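Local coordinates for trans-4-hydroxy-L-proline dehydratase (Clostridioides difficile 70-100-2010, PDB 6VXC), which catalyses, as a glycyl radical enzyme, the dehydration of trans-4-hydroxy-L-proline to (S)-1-pyrroline-5-carboxylate in anaerobic hydroxyproline degradation, at residues Glu415-Gly420 / Pro424-Thr429. Numbering follows the deposited sequence.
Sequences EISRKG and PAFYNT
Ser417, on the last part of helix 407-418, and Pro424, just ahead of strand 426-428, bring the two backbones closest, with their CA atoms 5.8 Å apart and no direct hydrogen bond between the segments. Pro424 follows a cis peptide bond, and its ring carbon CD is the atom that meets the helix. Pro424 CD lies 3.8 Å from Ser417 N and 3.9 Å from Ile416 CG2, while the Ile416 and Pro424 side chains cross at roughly a right angle. Beside this apolar patch, the end of the Phe426 side chain comes close to the helix: with CG set anti to its own carbonyl carbon (chi1 -56°), the ring presents its edge to Ser417. Phe426 CE1 and CZ meet Ser417 CB, and Ser417 OG sits near the ring plane, 4.1 Å from Phe426 CE1. Phe426 also touches Leu410, Ala413 and Cys414 of the same helix and Val399 and Ile401 of strand 396-401. The buried serine hydroxyl finds its polar outlet through a water. Held anti to the backbone N (chi1 177°), Ser417 OG donates to the water at 2.7 Å, and the water in turn donates to Pro424 O, also at 2.7 Å; one molecule thus joins the helix to the residue leading into the strand. Gly420 is the first residue to depart from helical backbone angles, and its positive phi (89°) turns the chain into the short loop; Gly420 N still bonds to Ser417 O at 2.9 Å. In this way the last turn of the helix packs against the approach to the next strand, closing the beta-alpha-beta crossover of strand 396-401, helix 407-418 and strand 426-428, whose two strands run parallel as neighbours in a mixed sheet of this glycyl radical enzyme.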
loop_
_atom_site.group_PDB
_atom_site.type_symbol
_atom_site.label_atom_id
_atom_site.label_comp_id
_atom_site.label_asym_id
_atom_site.label_seq_id
_atom_site.Cartn_x
_atom_site.Cartn_y
_atom_site.Cartn_z
ATOM N N GLU A 415 -19.310 8.904 -11.410
ATOM C CA GLU A 415 -19.009 9.961 -12.375
ATOM C C GLU A 415 -17.514 10.175 -12.511
ATOM O O GLU A 415 -16.999 10.341 -13.620
ATOM C CB GLU A 415 -19.636 11.286 -11.958
ATOM C CG GLU A 415 -21.067 11.492 -12.273
ATOM C CD GLU A 415 -21.498 12.898 -11.873
ATOM O OE1 GLU A 415 -20.687 13.839 -12.059
ATOM O OE2 GLU A 415 -22.623 13.042 -11.342
ATOM N N ILE A 416 -16.807 10.199 -11.384
ATOM C CA ILE A 416 -15.375 10.435 -11.430
ATOM C C ILE A 416 -14.658 9.223 -12.016
ATOM O O ILE A 416 -13.791 9.363 -12.883
ATOM C CB ILE A 416 -14.851 10.806 -10.028
ATOM C CG1 ILE A 416 -15.574 12.063 -9.507
ATOM C CG2 ILE A 416 -13.367 11.043 -10.066
ATOM C CD1 ILE A 416 -15.443 12.282 -7.980
ATOM N N SER A 417 -15.027 8.018 -11.573
ATOM C CA SER A 417 -14.392 6.800 -12.087
ATOM C C SER A 417 -14.541 6.706 -13.603
ATOM O O SER A 417 -13.585 6.378 -14.321
ATOM C CB SER A 417 -15.004 5.574 -11.393
ATOM O OG SER A 417 -14.500 4.340 -11.885
ATOM N N ARG A 418 -15.720 7.071 -14.112
ATOM C CA ARG A 418 -15.973 6.969 -15.535
ATOM C C ARG A 418 -15.060 7.882 -16.340
ATOM O O ARG A 418 -14.847 7.636 -17.525
ATOM C CB ARG A 418 -17.445 7.318 -15.797
ATOM C CG ARG A 418 -17.826 7.434 -17.246
ATOM C CD ARG A 418 -19.334 7.633 -17.424
ATOM N NE ARG A 418 -19.815 8.940 -16.985
ATOM C CZ ARG A 418 -21.056 9.371 -17.198
ATOM N NH1 ARG A 418 -21.440 10.560 -16.778
ATOM N NH2 ARG A 418 -21.919 8.597 -17.836
ATOM N N LYS A 419 -14.474 8.904 -15.720
ATOM C CA LYS A 419 -13.543 9.741 -16.466
ATOM C C LYS A 419 -12.244 9.017 -16.820
ATOM O O LYS A 419 -11.457 9.544 -17.606
ATOM C CB LYS A 419 -13.261 11.021 -15.683
ATOM C CG LYS A 419 -14.523 11.855 -15.424
ATOM C CD LYS A 419 -14.208 13.153 -14.735
ATOM C CE LYS A 419 -15.494 13.920 -14.449
ATOM N NZ LYS A 419 -15.228 15.263 -13.869
ATOM N N GLY A 420 -12.004 7.829 -16.283
ATOM C CA GLY A 420 -10.976 6.960 -16.830
ATOM C C GLY A 420 -9.571 7.115 -16.293
ATOM O O GLY A 420 -8.632 6.646 -16.943
ATOM N N PRO A 424 -12.074 7.018 -8.120
ATOM C CA PRO A 424 -11.839 6.269 -6.882
ATOM C C PRO A 424 -12.078 4.774 -7.069
ATOM O O PRO A 424 -12.875 4.391 -7.932
ATOM C CB PRO A 424 -12.895 6.837 -5.928
ATOM C CG PRO A 424 -14.081 7.100 -6.876
ATOM C CD PRO A 424 -13.433 7.597 -8.166
ATOM N N ALA A 425 -11.406 3.952 -6.266
ATOM C CA ALA A 425 -11.835 2.580 -6.094
ATOM C C ALA A 425 -13.002 2.551 -5.107
ATOM O O ALA A 425 -13.213 3.489 -4.334
ATOM C CB ALA A 425 -10.691 1.707 -5.583
ATOM N N PHE A 426 -13.732 1.443 -5.114
ATOM C CA PHE A 426 -14.910 1.255 -4.280
ATOM C C PHE A 426 -14.664 0.114 -3.300
ATOM O O PHE A 426 -14.244 -0.968 -3.709
ATOM C CB PHE A 426 -16.148 0.958 -5.147
ATOM C CG PHE A 426 -16.440 2.023 -6.191
ATOM C CD1 PHE A 426 -15.791 2.011 -7.417
ATOM C CD2 PHE A 426 -17.368 3.018 -5.944
ATOM C CE1 PHE A 426 -16.054 2.986 -8.379
ATOM C CE2 PHE A 426 -17.636 3.987 -6.894
ATOM C CZ PHE A 426 -16.975 3.980 -8.115
ATOM N N TYR A 427 -14.955 0.346 -2.018
ATOM C CA TYR A 427 -14.807 -0.649 -0.962
ATOM C C TYR A 427 -16.139 -0.865 -0.257
ATOM O O TYR A 427 -16.882 0.090 -0.020
ATOM C CB TYR A 427 -13.756 -0.232 0.088
ATOM C CG TYR A 427 -12.385 0.050 -0.473
ATOM C CD1 TYR A 427 -11.547 -0.995 -0.849
ATOM C CD2 TYR A 427 -11.924 1.353 -0.601
ATOM C CE1 TYR A 427 -10.294 -0.751 -1.381
ATOM C CE2 TYR A 427 -10.675 1.616 -1.123
ATOM C CZ TYR A 427 -9.860 0.556 -1.512
ATOM O OH TYR A 427 -8.619 0.822 -2.021
ATOM N N ASN A 428 -16.409 -2.119 0.111
ATOM C CA ASN A 428 -17.675 -2.533 0.721
ATOM C C ASN A 428 -17.587 -2.370 2.238
ATOM O O ASN A 428 -16.930 -3.163 2.922
ATOM C CB ASN A 428 -17.994 -3.975 0.335
ATOM C CG ASN A 428 -19.316 -4.466 0.905
ATOM O OD1 ASN A 428 -19.927 -3.807 1.738
ATOM N ND2 ASN A 428 -19.779 -5.617 0.419
ATOM N N THR A 429 -18.264 -1.348 2.762
ATOM C CA THR A 429 -18.220 -1.073 4.198
ATOM C C THR A 429 -18.671 -2.274 5.019
ATOM O O THR A 429 -18.061 -2.592 6.050
ATOM C CB THR A 429 -19.077 0.150 4.531
ATOM O OG1 THR A 429 -18.514 1.318 3.925
ATOM C CG2 THR A 429 -19.205 0.330 6.042
HETATM O O HOH W 1 -12.644 3.120 -10.303
#